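PDB 2VM9: discoidin-2 from Dictyostelium discoideum, which binds galactose and N-acetylgalactosamine as a homotrimeric, calcium-containing lectin and may take part in spore formation and in building the spore coat. Local coordinates for residues A[30-34]-A[35-39]; A[54-58]-A[59-63]; A[210-214]-A[215-219]. All blocks are in the same frame, centred on the assembly; numbering follows the deposited sequence. Where two conformers were deposited one is given.

Contact 1: residues A[30-34]-A[35-39]. With CA (calcium ion), chain B.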
loop_
_atom_site.group_PDB
_atom_site.type_symbol
_atom_site.label_atom_id
_atom_site.label_comp_id
_atom_site.label_asym_id
_atom_site.label_seq_id
_atom_site.Cartn_x
_atom_site.Cartn_y
_atom_site.Cartn_z
ATOM N N VAL A 30 -16.603 17.261 -8.392
ATOM C CA VAL A 30 -16.301 15.862 -8.731
ATOM C C VAL A 30 -17.035 14.863 -7.839
ATOM O O VAL A 30 -17.226 13.722 -8.229
ATOM C CB VAL A 30 -14.775 15.546 -8.689
ATOM C CG1 VAL A 30 -13.988 16.467 -9.638
ATOM C CG2 VAL A 30 -14.234 15.633 -7.250
ATOM N N LYS A 31 -17.471 15.296 -6.650
ATOM C CA LYS A 31 -18.209 14.408 -5.763
ATOM C C LYS A 31 -19.552 13.988 -6.419
ATOM O O LYS A 31 -20.171 12.991 -6.012
ATOM C CB LYS A 31 -18.466 15.094 -4.424
ATOM C CG LYS A 31 -19.493 16.252 -4.524
ATOM C CD LYS A 31 -19.829 16.831 -3.125
ATOM C CE LYS A 31 -20.987 17.818 -3.228
ATOM N NZ LYS A 31 -22.309 17.099 -3.519
ATOM N N ASN A 32 -19.967 14.716 -7.460
ATOM C CA ASN A 32 -21.227 14.389 -8.157
ATOM C C ASN A 32 -20.981 13.661 -9.485
ATOM O O ASN A 32 -21.869 13.619 -10.347
ATOM C CB ASN A 32 -22.035 15.660 -8.430
ATOM C CG ASN A 32 -22.607 16.281 -7.155
ATOM O OD1 ASN A 32 -22.469 15.716 -6.064
ATOM N ND2 ASN A 32 -23.217 17.455 -7.280
ATOM N N SER A 33 -19.788 13.091 -9.636
ATOM C CA SER A 33 -19.372 12.602 -10.953
ATOM C C SER A 33 -19.461 11.093 -11.151
ATOM O O SER A 33 -19.135 10.613 -12.231
ATOM C CB SER A 33 -17.959 13.104 -11.326
ATOM O OG SER A 33 -16.938 12.408 -10.608
ATOM N N ILE A 34 -19.833 10.335 -10.130
ATOM C CA ILE A 34 -19.857 8.882 -10.349
ATOM C C ILE A 34 -20.870 8.479 -11.431
ATOM O O ILE A 34 -21.970 9.058 -11.538
ATOM C CB ILE A 34 -20.116 8.057 -9.066
ATOM C CG1 ILE A 34 -19.676 6.611 -9.348
ATOM C CG2 ILE A 34 -21.611 8.085 -8.677
ATOM C CD1 ILE A 34 -19.573 5.761 -8.115
ATOM N N LEU A 35 -20.495 7.481 -12.222
ATOM C CA LEU A 35 -21.392 6.880 -13.213
ATOM C C LEU A 35 -22.762 6.632 -12.593
ATOM O O LEU A 35 -22.846 6.093 -11.464
ATOM C CB LEU A 35 -20.805 5.547 -13.690
ATOM C CG LEU A 35 -21.323 5.086 -15.053
ATOM C CD1 LEU A 35 -20.725 5.958 -16.176
ATOM C CD2 LEU A 35 -20.954 3.628 -15.237
ATOM N N ASN A 36 -23.815 7.036 -13.316
ATOM C CA ASN A 36 -25.225 6.848 -12.912
ATOM C C ASN A 36 -25.669 7.655 -11.675
ATOM O O ASN A 36 -26.771 7.443 -11.122
ATOM C CB ASN A 36 -25.546 5.355 -12.736
ATOM C CG ASN A 36 -25.531 4.596 -14.050
ATOM O OD1 ASN A 36 -26.063 5.070 -15.057
ATOM N ND2 ASN A 36 -24.938 3.407 -14.042
ATOM N N PHE A 37 -24.810 8.578 -11.249
ATOM C CA PHE A 37 -25.153 9.468 -10.150
ATOM C C PHE A 37 -26.489 10.122 -10.425
ATOM O O PHE A 37 -26.714 10.668 -11.510
ATOM C CB PHE A 37 -24.102 10.570 -9.922
ATOM C CG PHE A 37 -24.503 11.522 -8.811
ATOM C CD1 PHE A 37 -24.462 11.123 -7.475
ATOM C CD2 PHE A 37 -24.976 12.786 -9.101
ATOM C CE1 PHE A 37 -24.901 12.012 -6.439
ATOM C CE2 PHE A 37 -25.395 13.667 -8.093
ATOM C CZ PHE A 37 -25.342 13.289 -6.764
ATOM N N SER A 38 -27.387 10.061 -9.450
ATOM C CA SER A 38 -28.647 10.780 -9.563
ATOM C C SER A 38 -29.108 11.168 -8.173
ATOM O O SER A 38 -28.864 10.446 -7.196
ATOM C CB SER A 38 -29.693 9.922 -10.254
ATOM O OG SER A 38 -30.079 8.875 -9.393
ATOM N N ASN A 39 -29.766 12.311 -8.079
ATOM C CA ASN A 39 -30.180 12.807 -6.771
ATOM C C ASN A 39 -31.682 13.128 -6.791
ATOM O O ASN A 39 -32.434 12.458 -7.536
ATOM C CB ASN A 39 -29.249 13.905 -6.235
ATOM C CG ASN A 39 -29.141 15.098 -7.187
ATOM O OD1 ASN A 39 -29.991 15.275 -8.066
ATOM N ND2 ASN A 39 -28.109 15.919 -7.005
HETATM CA CA CA B . -31.771 17.093 -8.408
HETATM O O HOH W 1 -33.596 18.395 -6.770
HETATM O O HOH W 2 -31.625 15.955 -10.407
HETATM O O HOH W 3 -30.396 18.898 -9.263
HETATM O O HOH W 4 -33.184 18.527 -9.886
#

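Contact 2: residues A[54-58]-A[59-63]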
loop_
_atom_site.group_PDB
_atom_site.type_symbol
_atom_site.label_atom_id
_atom_site.label_comp_id
_atom_site.label_asym_id
_atom_site.label_seq_id
_atom_site.Cartn_x
_atom_site.Cartn_y
_atom_site.Cartn_z
ATOM N N SER A 54 -17.401 21.678 -15.193
ATOM C CA SER A 54 -16.283 22.609 -15.032
ATOM C C SER A 54 -16.799 24.043 -14.841
ATOM O O SER A 54 -17.975 24.334 -15.057
ATOM C CB SER A 54 -15.338 22.550 -16.246
ATOM O OG SER A 54 -15.950 23.188 -17.345
ATOM N N SER A 55 -15.903 24.946 -14.451
ATOM C CA SER A 55 -16.249 26.362 -14.480
ATOM C C SER A 55 -15.862 27.017 -15.816
ATOM O O SER A 55 -16.673 27.693 -16.464
ATOM C CB SER A 55 -15.621 27.127 -13.317
ATOM O OG SER A 55 -16.055 28.490 -13.393
ATOM N N VAL A 56 -14.620 26.789 -16.218
ATOM C CA VAL A 56 -14.059 27.293 -17.479
ATOM C C VAL A 56 -14.357 26.299 -18.590
ATOM O O VAL A 56 -14.246 25.094 -18.395
ATOM C CB VAL A 56 -12.537 27.462 -17.309
ATOM C CG1 VAL A 56 -11.870 27.816 -18.660
ATOM C CG2 VAL A 56 -12.278 28.535 -16.246
ATOM N N LEU A 57 -14.756 26.821 -19.748
ATOM C CA LEU A 57 -14.994 25.983 -20.910
ATOM C C LEU A 57 -13.847 26.220 -21.871
ATOM O O LEU A 57 -13.731 27.287 -22.482
ATOM C CB LEU A 57 -16.329 26.329 -21.583
ATOM C CG LEU A 57 -17.580 26.020 -20.758
ATOM C CD1 LEU A 57 -18.821 26.565 -21.518
ATOM C CD2 LEU A 57 -17.725 24.519 -20.423
ATOM N N ASP A 58 -12.962 25.247 -21.927
ATOM C CA ASP A 58 -11.851 25.260 -22.881
ATOM C C ASP A 58 -11.356 23.824 -23.020
ATOM O O ASP A 58 -12.020 22.914 -22.530
ATOM C CB ASP A 58 -10.740 26.255 -22.458
ATOM C CG ASP A 58 -10.011 25.867 -21.163
ATOM O OD1 ASP A 58 -10.257 24.790 -20.570
ATOM O OD2 ASP A 58 -9.178 26.703 -20.729
ATOM N N LYS A 59 -10.199 23.634 -23.667
ATOM C CA LYS A 59 -9.669 22.271 -23.879
ATOM C C LYS A 59 -8.665 21.832 -22.816
ATOM O O LYS A 59 -7.983 20.799 -22.979
ATOM C CB LYS A 59 -9.025 22.176 -25.266
ATOM C CG LYS A 59 -10.001 22.421 -26.367
ATOM C CD LYS A 59 -9.312 22.356 -27.730
ATOM C CE LYS A 59 -8.705 23.733 -28.109
ATOM N NZ LYS A 59 -7.916 23.581 -29.354
ATOM N N ASN A 60 -8.636 22.574 -21.705
ATOM C CA ASN A 60 -7.655 22.385 -20.623
ATOM C C ASN A 60 -8.234 21.856 -19.306
ATOM O O ASN A 60 -7.530 21.837 -18.281
ATOM C CB ASN A 60 -7.000 23.743 -20.352
ATOM C CG ASN A 60 -6.326 24.284 -21.591
ATOM O OD1 ASN A 60 -5.583 23.557 -22.252
ATOM N ND2 ASN A 60 -6.618 25.532 -21.935
ATOM N N GLN A 61 -9.514 21.489 -19.311
ATOM C CA GLN A 61 -10.160 21.008 -18.077
ATOM C C GLN A 61 -9.881 19.517 -17.904
ATOM O O GLN A 61 -9.528 18.832 -18.857
ATOM C CB GLN A 61 -11.677 21.249 -18.137
ATOM C CG GLN A 61 -12.004 22.732 -18.386
ATOM C CD GLN A 61 -11.368 23.616 -17.332
ATOM O OE1 GLN A 61 -11.621 23.464 -16.120
ATOM N NE2 GLN A 61 -10.507 24.532 -17.775
ATOM N N PHE A 62 -10.040 19.017 -16.682
ATOM C CA PHE A 62 -9.742 17.607 -16.420
ATOM C C PHE A 62 -10.282 17.208 -15.076
ATOM O O PHE A 62 -10.572 18.069 -14.250
ATOM C CB PHE A 62 -8.201 17.343 -16.416
ATOM C CG PHE A 62 -7.429 18.263 -15.474
ATOM C CD1 PHE A 62 -7.397 18.002 -14.106
ATOM C CD2 PHE A 62 -6.727 19.353 -15.979
ATOM C CE1 PHE A 62 -6.698 18.871 -13.220
ATOM C CE2 PHE A 62 -6.016 20.225 -15.133
ATOM C CZ PHE A 62 -6.023 19.989 -13.732
ATOM N N ILE A 63 -10.360 15.897 -14.856
ATOM C CA ILE A 63 -10.374 15.363 -13.491
ATOM C C ILE A 63 -9.206 14.394 -13.404
ATOM O O ILE A 63 -9.038 13.535 -14.282
ATOM C CB ILE A 63 -11.670 14.604 -13.127
ATOM C CG1 ILE A 63 -12.927 15.440 -13.406
ATOM C CG2 ILE A 63 -11.623 14.144 -11.633
ATOM C CD1 ILE A 63 -14.204 14.639 -13.208
HETATM O O HOH W 5 -11.322 20.552 -21.312
#

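Contact 3: residues A[210-214]-A[215-219]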
loop_
_atom_site.group_PDB
_atom_site.type_symbol
_atom_site.label_atom_id
_atom_site.label_comp_id
_atom_site.label_asym_id
_atom_site.label_seq_id
_atom_site.Cartn_x
_atom_site.Cartn_y
_atom_site.Cartn_z
ATOM N N ALA A 210 28.733 -30.458 10.137
ATOM C CA ALA A 210 28.174 -31.828 10.234
ATOM C C ALA A 210 29.110 -32.851 9.644
ATOM O O ALA A 210 29.806 -32.595 8.638
ATOM C CB ALA A 210 26.827 -31.925 9.519
ATOM N N HIS A 211 29.072 -34.044 10.223
ATOM C CA HIS A 211 29.906 -35.113 9.742
ATOM C C HIS A 211 29.079 -35.978 8.811
ATOM O O HIS A 211 27.891 -36.232 9.059
ATOM C CB HIS A 211 30.419 -35.955 10.928
ATOM C CG HIS A 211 31.755 -36.573 10.664
ATOM N ND1 HIS A 211 32.940 -35.915 10.933
ATOM C CD2 HIS A 211 32.099 -37.767 10.121
ATOM C CE1 HIS A 211 33.957 -36.685 10.580
ATOM N NE2 HIS A 211 33.476 -37.811 10.079
ATOM N N THR A 212 29.696 -36.422 7.718
ATOM C CA THR A 212 29.036 -37.404 6.872
ATOM C C THR A 212 28.987 -38.749 7.615
ATOM O O THR A 212 29.748 -38.979 8.578
ATOM C CB THR A 212 29.727 -37.547 5.507
ATOM O OG1 THR A 212 31.099 -37.964 5.688
ATOM C CG2 THR A 212 29.622 -36.169 4.710
ATOM N N ASP A 213 28.089 -39.610 7.163
ATOM C CA ASP A 213 27.945 -40.978 7.676
ATOM C C ASP A 213 28.518 -41.867 6.575
ATOM O O ASP A 213 27.831 -42.183 5.583
ATOM C CB ASP A 213 26.453 -41.271 7.897
ATOM C CG ASP A 213 26.178 -42.723 8.289
ATOM O OD1 ASP A 213 27.158 -43.396 8.650
ATOM O OD2 ASP A 213 24.978 -43.136 8.295
ATOM N N ASN A 214 29.799 -42.229 6.740
ATOM C CA ASN A 214 30.556 -42.871 5.691
ATOM C C ASN A 214 30.277 -42.207 4.338
ATOM O O ASN A 214 29.936 -42.869 3.363
ATOM C CB ASN A 214 30.237 -44.368 5.653
ATOM C CG ASN A 214 30.791 -45.097 6.867
ATOM O OD1 ASN A 214 30.091 -45.881 7.521
ATOM N ND2 ASN A 214 32.015 -44.831 7.177
ATOM N N GLY A 215 30.425 -40.888 4.307
ATOM C CA GLY A 215 30.282 -40.163 3.033
ATOM C C GLY A 215 28.899 -39.627 2.701
ATOM O O GLY A 215 28.785 -38.743 1.829
ATOM N N GLN A 216 27.852 -40.140 3.362
ATOM C CA GLN A 216 26.485 -39.615 3.118
ATOM C C GLN A 216 26.195 -38.432 4.062
ATOM O O GLN A 216 26.313 -38.558 5.296
ATOM C CB GLN A 216 25.416 -40.689 3.325
ATOM C CG GLN A 216 24.055 -40.244 2.755
ATOM C CD GLN A 216 23.997 -40.360 1.206
ATOM O OE1 GLN A 216 24.862 -40.981 0.595
ATOM N NE2 GLN A 216 22.954 -39.785 0.591
ATOM N N MET A 217 25.849 -37.292 3.474
ATOM C CA MET A 217 25.396 -36.119 4.257
ATOM C C MET A 217 23.883 -36.152 4.316
ATOM O O MET A 217 23.229 -36.312 3.286
ATOM C CB MET A 217 25.833 -34.820 3.584
ATOM C CG MET A 217 25.398 -33.537 4.340
ATOM S SD MET A 217 26.029 -33.529 6.023
ATOM C CE MET A 217 27.728 -32.960 5.748
ATOM N N ARG A 218 23.331 -35.959 5.517
ATOM C CA ARG A 218 21.877 -35.970 5.720
ATOM C C ARG A 218 21.553 -34.870 6.728
ATOM O O ARG A 218 21.940 -34.943 7.902
ATOM C CB ARG A 218 21.396 -37.325 6.276
ATOM C CG ARG A 218 21.744 -38.567 5.423
ATOM C CD ARG A 218 21.229 -39.818 6.114
ATOM N NE ARG A 218 21.618 -41.012 5.377
ATOM C CZ ARG A 218 22.665 -41.765 5.687
ATOM N NH1 ARG A 218 23.433 -41.465 6.728
ATOM N NH2 ARG A 218 22.893 -42.875 4.980
ATOM N N TRP A 219 20.913 -33.815 6.256
ATOM C CA TRP A 219 20.381 -32.826 7.170
ATOM C C TRP A 219 19.113 -32.228 6.573
ATOM O O TRP A 219 18.949 -32.168 5.357
ATOM C CB TRP A 219 21.407 -31.754 7.547
ATOM C CG TRP A 219 21.988 -30.946 6.415
ATOM C CD1 TRP A 219 23.239 -31.083 5.847
ATOM C CD2 TRP A 219 21.378 -29.840 5.762
ATOM N NE1 TRP A 219 23.421 -30.146 4.853
ATOM C CE2 TRP A 219 22.295 -29.364 4.787
ATOM C CE3 TRP A 219 20.142 -29.185 5.919
ATOM C CZ2 TRP A 219 22.009 -28.278 3.944
ATOM C CZ3 TRP A 219 19.850 -28.082 5.072
ATOM C CH2 TRP A 219 20.785 -27.650 4.105
HETATM O O HOH W 6 25.735 -43.925 5.010
#

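Contact 1: residues A[30-34]-A[35-39]
Phe-37 folds back over Asn-32, its CB against Ile-34, across a type II beta turn that runs from Ile-34 to Phe-37. The turn is closed by one hydrogen bond, Phe-37 N to Ile-34 O at 2.9 Å, and Asn-36 takes the third position with a positive phi of 67°, which asparagine tolerates well. Phe-37 CB packs against Ile-34 CG2 at 3.7 Å. With CG anti to the backbone N (chi1 178°), the ring swings back over Asn-32: CD2 lies 3.4 Å from Asn-32 O, CE2 faces Asn-32 CB and CG, and CZ at the far end lies 3.8 Å from Asn-32 OD1. Asn-32 CA sits over the ring face in a CH-pi contact, 4.2 Å from the centroid. Lys-31 NZ donates to Asn-32 OD1 at 2.9 Å and also forms a salt bridge with Asp-23 of the second subunit. Two residues on, Asn-39 OD1 binds the calcium ion at 2.6 Å, together with Ser-40 O, Asp-47 and four waters. With a backbone C-H over the ring centre and the amide nearly parallel (9°) but displaced toward the CE2-CZ edge, the phenyl ring packs on a polar residue whose oxygen Lys-31 already satisfies.

Contact 2: residues A[54-58]-A[59-63]
Asp-58 and Gln-61 meet at about a right angle, the carboxylate and amide planes turned 38° from each other. Gln-61 NE2 donates to Asp-58 OD1 at 2.8 Å in a nearly straight bond (172°); the oxygen lies in the plane of the amide but is approached on its syn side, somewhat out of the carboxylate plane. The backbone N of Asn-60 reaches the same OD1 at 3.0 Å from the opposite face, so two donors grip one oxygen. Asn-60 turns its amide almost perpendicular to the carboxylate, 83° between planes, and its ND2 comes to OD2 from above at 3.1 Å. Aspartate suits this place because its short side chain, with CG between the backbone N and carbonyl carbon, reaches forward to the N-H of Asn-60. Gln-61 is long enough to bend at chi2 and cross Val-56 at about a right angle: its CG lies 3.3 Å from Val-56 O and its NE2 3.6 Å from Val-56 CB. Its OE1 accepts from Ser-21 and Thr-22, tying the loop to the end of strand 17-20. Ser-54 OG donates to Val-56 O at 2.8 Å, and a water joins Asp-58 O to Gln-61 N. The bond from Asn-60 N makes this an Asx turn, set in a loop that crosses from one sheet of the F5/8 type C (discoidin) beta-sandwich to the other.

Contact 3: residues A[210-214]-A[215-219]
A tight type I' turn from Asp-213 to Gln-216, with a single antiparallel bridge, carries the chain from strand 200-211 in one sheet of the H-type lectin domain to strand 216-224 in the other. The closing pair is bonded both ways, Asp-213 N to Gln-216 O at 2.8 Å and Gln-216 N to Asp-213 O at 3.0 Å. Asn-214 and Gly-215 hold the corners, both with positive phi: asparagine adopts such a backbone readily, while at Gly-215 (phi 92°) a CB would collide with the carbonyl oxygen of Asn-214. Thr-212 OG1 receives a weak bond from Gly-215 N. At the first position of the turn, Asp-213 extends its carboxylate, CG anti to the backbone N (chi1 174°), to the edge of the Arg-218 guanidinium. NH1 meets OD2 on its anti side at 2.8 Å in a salt bridge, the two planes 61° apart, and a water spans Arg-218 NH2 and Asp-213 O. This arginine is a carbohydrate-binding residue and touches Trp-238, another; Asp-213 and Asn-241 both bond its NH1 and so help to fix its orientation. Met-217 bends at chi2 and chi3, bringing SD within 3.9 Å of Ala-210 CB and CE equally near Thr-212 CG2. Residues 216-219 continue the sheet into the third subunit, where Gln-216 OE1 and NE2 hydrogen-bond His-211 and the carbohydrate-binding Asp-209 of that chain.

Contacts 1 and 2 belong to one beta-sandwich domain; their centres are 18 Å apart and they touch where Val-30 CG1 packs on Ile-63 CG2 at 3.9 Å. The trimer relates them a second time: Ser-55 of residues 54-58 hydrogen-bonds Arg-45 and the calcium ligand Asp-47 of the third subunit, and Val-56 packs on Asn-39 of that chain, the residue that binds the metal in contact 1. Contact 3 lies at the far end of the molecule in the lectin domain, its centre about 71 Å from that of contact 1 and about 76 Å from that of contact 2. Calcium and carbohydrate sites are therefore well separated, yet all three contacts meet neighbouring subunits.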